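Local coordinates for type 3 secretion system translocon protein SctE (Shigella flexneri, PDB 3U0C) that inserts with its partner translocator into the host cell membrane, where they form a pore that passes bacterial effector proteins into the cytosol, at residues I126-L140 against L153-A167. Numbering follows the deposited sequence.
Sequences IKDLENKINQIQTRL and LSREEIQLTIKKDAA
Leu153 packs against Ile136, Arg139 and Leu140, and Leu160 against Leu129, Lys132 and Ile133; these two leucines bury the most surface here. Leu153 CD2 touches Ile136 CG1 at 3.9 Å and also lies over one face of the Arg139 guanidinium, although Arg139 is poorly ordered. Leu153 CB meets Leu140 CD2 at 3.5 Å, a tight carbon contact. Two turns on, Leu160 splits its branches. CD1 meets Lys132 CB at 3.7 Å, CD2 meets Leu129 CD2, and CB packs against Ile133 CG1 at 3.6 Å, the two side chains running alongside each other and pointing opposite ways. Leu129 is a knob in the hole formed by Leu160, Lys163, Lys164 and Ala167. Glu157 borders the apolar seam. Its CG is anti to the backbone N (chi1 166°), and the extended chain crosses to Gln137. There Gln137 NE2 donates to Glu157 OE2 at 2.7 Å. The oxygen lies in the amide plane of Gln137, and the N-H comes in almost in line with the C-O bond. The axes of the two segments run antiparallel, at 159°, and come within 9.6 Å. This is the coiled coil of the N-terminal region, where helix 71-141 turns back through a short connection into helix 150-197, far from the chain centre.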
loop_
_atom_site.group_PDB
_atom_site.type_symbol
_atom_site.label_atom_id
_atom_site.label_comp_id
_atom_site.label_asym_id
_atom_site.label_seq_id
_atom_site.Cartn_x
_atom_site.Cartn_y
_atom_site.Cartn_z
ATOM N N ILE A 126 16.975 21.778 0.570
ATOM C CA ILE A 126 16.587 22.857 1.477
ATOM C C ILE A 126 17.712 23.230 2.423
ATOM O O ILE A 126 17.976 24.413 2.655
ATOM C CB ILE A 126 15.339 22.491 2.305
ATOM C CG1 ILE A 126 14.121 22.313 1.383
ATOM C CG2 ILE A 126 15.044 23.558 3.362
ATOM C CD1 ILE A 126 12.872 21.904 2.106
ATOM N N LYS A 127 18.369 22.225 2.978
ATOM C CA LYS A 127 19.456 22.490 3.902
ATOM C C LYS A 127 20.596 23.178 3.154
ATOM O O LYS A 127 21.441 23.848 3.763
ATOM C CB LYS A 127 19.932 21.202 4.560
ATOM C CG LYS A 127 21.053 21.408 5.599
ATOM C CD LYS A 127 21.495 20.040 6.166
ATOM C CE LYS A 127 22.584 20.171 7.235
ATOM N NZ LYS A 127 22.684 18.873 7.970
ATOM N N ASP A 128 20.599 23.040 1.833
ATOM C CA ASP A 128 21.637 23.646 1.018
ATOM C C ASP A 128 21.283 25.074 0.632
ATOM O O ASP A 128 22.151 25.969 0.576
ATOM C CB ASP A 128 21.875 22.825 -0.236
ATOM C CG ASP A 128 23.200 23.128 -0.864
ATOM O OD1 ASP A 128 24.221 22.943 -0.167
ATOM O OD2 ASP A 128 23.229 23.576 -2.030
ATOM N N LEU A 129 20.009 25.296 0.346
ATOM C CA LEU A 129 19.561 26.647 0.052
ATOM C C LEU A 129 19.568 27.497 1.313
ATOM O O LEU A 129 19.639 28.706 1.239
ATOM C CB LEU A 129 18.174 26.622 -0.558
ATOM C CG LEU A 129 18.172 26.070 -1.975
ATOM C CD1 LEU A 129 16.840 25.392 -2.293
ATOM C CD2 LEU A 129 18.489 27.195 -2.955
ATOM N N GLU A 130 19.489 26.860 2.474
ATOM C CA GLU A 130 19.533 27.600 3.724
ATOM C C GLU A 130 20.955 28.072 3.971
ATOM O O GLU A 130 21.171 29.137 4.539
ATOM C CB GLU A 130 19.043 26.746 4.893
ATOM C CG GLU A 130 17.533 26.551 4.943
ATOM C CD GLU A 130 17.086 25.764 6.159
ATOM O OE1 GLU A 130 17.953 25.151 6.830
ATOM O OE2 GLU A 130 15.855 25.759 6.443
ATOM N N ASN A 131 21.918 27.260 3.550
ATOM C CA ASN A 131 23.324 27.613 3.638
ATOM C C ASN A 131 23.683 28.814 2.763
ATOM O O ASN A 131 24.268 29.789 3.241
ATOM C CB ASN A 131 24.199 26.422 3.275
ATOM C CG ASN A 131 24.157 25.357 4.327
ATOM O OD1 ASN A 131 23.763 25.633 5.460
ATOM N ND2 ASN A 131 24.543 24.125 3.974
ATOM N N LYS A 132 23.330 28.735 1.484
ATOM C CA LYS A 132 23.639 29.808 0.561
ATOM C C LYS A 132 23.087 31.148 1.059
ATOM O O LYS A 132 23.776 32.160 1.017
ATOM C CB LYS A 132 23.124 29.471 -0.834
ATOM C CG LYS A 132 23.829 28.262 -1.430
ATOM C CD LYS A 132 23.302 27.938 -2.822
ATOM C CE LYS A 132 23.931 26.662 -3.349
ATOM N NZ LYS A 132 23.620 26.499 -4.797
ATOM N N ILE A 133 21.847 31.128 1.540
ATOM C CA ILE A 133 21.205 32.294 2.144
ATOM C C ILE A 133 21.928 32.799 3.392
ATOM O O ILE A 133 22.121 34.003 3.537
ATOM C CB ILE A 133 19.728 32.000 2.500
ATOM C CG1 ILE A 133 18.892 31.858 1.227
ATOM C CG2 ILE A 133 19.161 33.088 3.404
ATOM C CD1 ILE A 133 17.557 31.194 1.452
ATOM N N ASN A 134 22.326 31.909 4.297
ATOM C CA ASN A 134 23.023 32.383 5.493
ATOM C C ASN A 134 24.406 32.923 5.148
ATOM O O ASN A 134 24.824 33.970 5.638
ATOM C CB ASN A 134 23.100 31.313 6.577
ATOM C CG ASN A 134 21.730 30.964 7.150
ATOM O OD1 ASN A 134 20.703 31.123 6.474
ATOM N ND2 ASN A 134 21.703 30.494 8.404
ATOM N N GLN A 135 25.094 32.191 4.285
ATOM C CA GLN A 135 26.372 32.612 3.762
ATOM C C GLN A 135 26.250 34.007 3.202
ATOM O O GLN A 135 26.983 34.910 3.608
ATOM C CB GLN A 135 26.799 31.676 2.644
ATOM C CG GLN A 135 27.111 30.266 3.101
ATOM C CD GLN A 135 27.452 29.403 1.923
ATOM O OE1 GLN A 135 27.019 29.692 0.782
ATOM N NE2 GLN A 135 28.214 28.331 2.165
ATOM N N ILE A 136 25.324 34.183 2.268
ATOM C CA ILE A 136 25.158 35.470 1.621
ATOM C C ILE A 136 24.716 36.533 2.626
ATOM O O ILE A 136 25.177 37.677 2.568
ATOM C CB ILE A 136 24.170 35.396 0.459
ATOM C CG1 ILE A 136 24.216 36.674 -0.352
ATOM C CG2 ILE A 136 22.761 35.198 0.974
ATOM C CD1 ILE A 136 23.411 36.608 -1.595
ATOM N N GLN A 137 23.853 36.148 3.563
ATOM C CA GLN A 137 23.355 37.096 4.554
ATOM C C GLN A 137 24.500 37.611 5.418
ATOM O O GLN A 137 24.611 38.815 5.645
ATOM C CB GLN A 137 22.218 36.505 5.403
ATOM C CG GLN A 137 20.852 36.618 4.717
ATOM C CD GLN A 137 19.682 35.999 5.501
ATOM O OE1 GLN A 137 19.868 35.347 6.533
ATOM N NE2 GLN A 137 18.464 36.200 4.992
ATOM N N THR A 138 25.361 36.701 5.873
ATOM C CA THR A 138 26.565 37.091 6.591
ATOM C C THR A 138 27.420 38.024 5.738
ATOM O O THR A 138 27.893 39.065 6.209
ATOM C CB THR A 138 27.443 35.884 6.948
ATOM O OG1 THR A 138 26.843 35.123 8.008
ATOM C CG2 THR A 138 28.807 36.371 7.380
ATOM N N ARG A 139 27.629 37.643 4.482
ATOM C CA ARG A 139 28.430 38.452 3.559
ATOM C C ARG A 139 27.844 39.848 3.337
ATOM O O ARG A 139 28.579 40.818 3.179
ATOM C CB ARG A 139 28.572 37.732 2.216
ATOM C CG ARG A 139 29.410 38.484 1.196
ATOM C CD ARG A 139 29.610 37.737 -0.113
ATOM N NE ARG A 139 30.440 38.489 -1.051
ATOM C CZ ARG A 139 30.924 37.993 -2.180
ATOM N NH1 ARG A 139 30.662 36.739 -2.523
ATOM N NH2 ARG A 139 31.672 38.749 -2.974
ATOM N N LEU A 140 26.520 39.951 3.341
ATOM C CA LEU A 140 25.846 41.228 3.136
ATOM C C LEU A 140 25.931 42.113 4.365
ATOM O O LEU A 140 25.942 43.334 4.243
ATOM C CB LEU A 140 24.371 41.032 2.788
ATOM C CG LEU A 140 23.953 40.695 1.354
ATOM C CD1 LEU A 140 22.564 40.071 1.382
ATOM C CD2 LEU A 140 23.986 41.916 0.443
ATOM N N LEU A 153 24.211 41.103 -4.693
ATOM C CA LEU A 153 23.982 40.099 -3.646
ATOM C C LEU A 153 22.536 40.131 -3.133
ATOM O O LEU A 153 21.929 39.085 -2.870
ATOM C CB LEU A 153 24.945 40.294 -2.474
ATOM C CG LEU A 153 26.446 40.063 -2.677
ATOM C CD1 LEU A 153 27.261 40.838 -1.652
ATOM C CD2 LEU A 153 26.786 38.585 -2.621
ATOM N N SER A 154 21.988 41.333 -2.974
ATOM C CA SER A 154 20.613 41.466 -2.504
ATOM C C SER A 154 19.649 40.775 -3.464
ATOM O O SER A 154 18.690 40.153 -3.037
ATOM C CB SER A 154 20.233 42.936 -2.339
ATOM O OG SER A 154 20.952 43.520 -1.259
ATOM N N ARG A 155 19.927 40.894 -4.759
ATOM C CA ARG A 155 19.141 40.249 -5.803
ATOM C C ARG A 155 19.337 38.736 -5.825
ATOM O O ARG A 155 18.446 38.007 -6.258
ATOM C CB ARG A 155 19.483 40.821 -7.183
ATOM C CG ARG A 155 18.897 42.195 -7.470
ATOM C CD ARG A 155 19.228 42.650 -8.892
ATOM N NE ARG A 155 20.580 42.256 -9.300
ATOM C CZ ARG A 155 21.564 43.111 -9.576
ATOM N NH1 ARG A 155 21.344 44.411 -9.502
ATOM N NH2 ARG A 155 22.772 42.671 -9.933
ATOM N N GLU A 156 20.497 38.265 -5.378
ATOM C CA GLU A 156 20.754 36.833 -5.321
ATOM C C GLU A 156 20.055 36.222 -4.118
ATOM O O GLU A 156 19.676 35.048 -4.118
ATOM C CB GLU A 156 22.242 36.547 -5.192
ATOM C CG GLU A 156 23.126 37.110 -6.282
ATOM C CD GLU A 156 24.585 36.753 -6.029
ATOM O OE1 GLU A 156 24.851 36.028 -5.036
ATOM O OE2 GLU A 156 25.460 37.193 -6.811
ATOM N N GLU A 157 19.928 37.022 -3.070
ATOM C CA GLU A 157 19.282 36.558 -1.865
ATOM C C GLU A 157 17.772 36.489 -2.050
ATOM O O GLU A 157 17.128 35.656 -1.448
ATOM C CB GLU A 157 19.633 37.438 -0.671
ATOM C CG GLU A 157 18.739 37.217 0.526
ATOM C CD GLU A 157 19.039 38.182 1.650
ATOM O OE1 GLU A 157 19.537 39.298 1.373
ATOM O OE2 GLU A 157 18.779 37.820 2.818
ATOM N N ILE A 158 17.199 37.357 -2.875
ATOM C CA ILE A 158 15.767 37.272 -3.123
ATOM C C ILE A 158 15.505 36.044 -3.966
ATOM O O ILE A 158 14.456 35.411 -3.859
ATOM C CB ILE A 158 15.211 38.512 -3.848
ATOM C CG1 ILE A 158 15.984 38.763 -5.145
ATOM C CG2 ILE A 158 15.247 39.717 -2.937
ATOM C CD1 ILE A 158 15.163 39.406 -6.279
ATOM N N GLN A 159 16.482 35.703 -4.798
ATOM C CA GLN A 159 16.351 34.544 -5.654
ATOM C C GLN A 159 16.481 33.244 -4.867
ATOM O O GLN A 159 15.698 32.327 -5.063
ATOM C CB GLN A 159 17.343 34.608 -6.814
ATOM C CG GLN A 159 16.958 35.653 -7.847
ATOM C CD GLN A 159 15.536 35.478 -8.329
ATOM O OE1 GLN A 159 14.936 34.404 -8.156
ATOM N NE2 GLN A 159 14.981 36.525 -8.942
ATOM N N LEU A 160 17.452 33.169 -3.963
ATOM C CA LEU A 160 17.626 31.963 -3.162
ATOM C C LEU A 160 16.433 31.770 -2.245
ATOM O O LEU A 160 16.076 30.648 -1.881
ATOM C CB LEU A 160 18.900 32.030 -2.332
ATOM C CG LEU A 160 20.220 31.921 -3.109
ATOM C CD1 LEU A 160 21.392 32.373 -2.237
ATOM C CD2 LEU A 160 20.423 30.497 -3.638
ATOM N N THR A 161 15.826 32.887 -1.864
ATOM C CA THR A 161 14.656 32.835 -1.015
ATOM C C THR A 161 13.454 32.296 -1.787
ATOM O O THR A 161 12.717 31.452 -1.281
ATOM C CB THR A 161 14.370 34.198 -0.394
ATOM O OG1 THR A 161 15.362 34.469 0.610
ATOM C CG2 THR A 161 12.994 34.224 0.228
ATOM N N ILE A 162 13.279 32.762 -3.019
ATOM C CA ILE A 162 12.200 32.286 -3.865
ATOM C C ILE A 162 12.341 30.796 -4.159
ATOM O O ILE A 162 11.345 30.085 -4.314
ATOM C CB ILE A 162 12.155 33.035 -5.179
ATOM C CG1 ILE A 162 11.753 34.486 -4.930
ATOM C CG2 ILE A 162 11.178 32.363 -6.138
ATOM C CD1 ILE A 162 11.440 35.218 -6.180
ATOM N N LYS A 163 13.586 30.332 -4.233
ATOM C CA LYS A 163 13.851 28.932 -4.523
ATOM C C LYS A 163 13.582 28.075 -3.305
ATOM O O LYS A 163 13.029 26.984 -3.416
ATOM C CB LYS A 163 15.290 28.741 -5.006
ATOM C CG LYS A 163 15.497 29.118 -6.456
ATOM C CD LYS A 163 16.886 28.713 -6.915
ATOM C CE LYS A 163 17.680 29.919 -7.402
ATOM N NZ LYS A 163 17.832 29.883 -8.880
ATOM N N LYS A 164 13.974 28.582 -2.145
ATOM C CA LYS A 164 13.792 27.874 -0.889
ATOM C C LYS A 164 12.314 27.776 -0.491
ATOM O O LYS A 164 11.884 26.746 0.014
ATOM C CB LYS A 164 14.597 28.550 0.215
ATOM C CG LYS A 164 14.267 28.083 1.623
ATOM C CD LYS A 164 14.672 29.148 2.647
ATOM C CE LYS A 164 14.011 28.858 3.989
ATOM N NZ LYS A 164 12.549 28.517 3.836
ATOM N N ASP A 165 11.535 28.835 -0.713
ATOM C CA ASP A 165 10.095 28.755 -0.457
ATOM C C ASP A 165 9.475 27.688 -1.344
ATOM O O ASP A 165 8.613 26.943 -0.897
ATOM C CB ASP A 165 9.382 30.087 -0.706
ATOM C CG ASP A 165 9.922 31.221 0.154
ATOM O OD1 ASP A 165 10.301 30.969 1.320
ATOM O OD2 ASP A 165 9.965 32.367 -0.354
ATOM N N ALA A 166 9.902 27.624 -2.603
ATOM C CA ALA A 166 9.325 26.661 -3.538
ATOM C C ALA A 166 9.739 25.230 -3.204
ATOM O O ALA A 166 8.978 24.277 -3.447
ATOM C CB ALA A 166 9.673 27.010 -4.978
ATOM N N ALA A 167 10.928 25.086 -2.620
ATOM C CA ALA A 167 11.433 23.780 -2.204
ATOM C C ALA A 167 10.822 23.315 -0.893
ATOM O O ALA A 167 10.777 22.107 -0.625
ATOM C CB ALA A 167 12.936 23.780 -2.101
#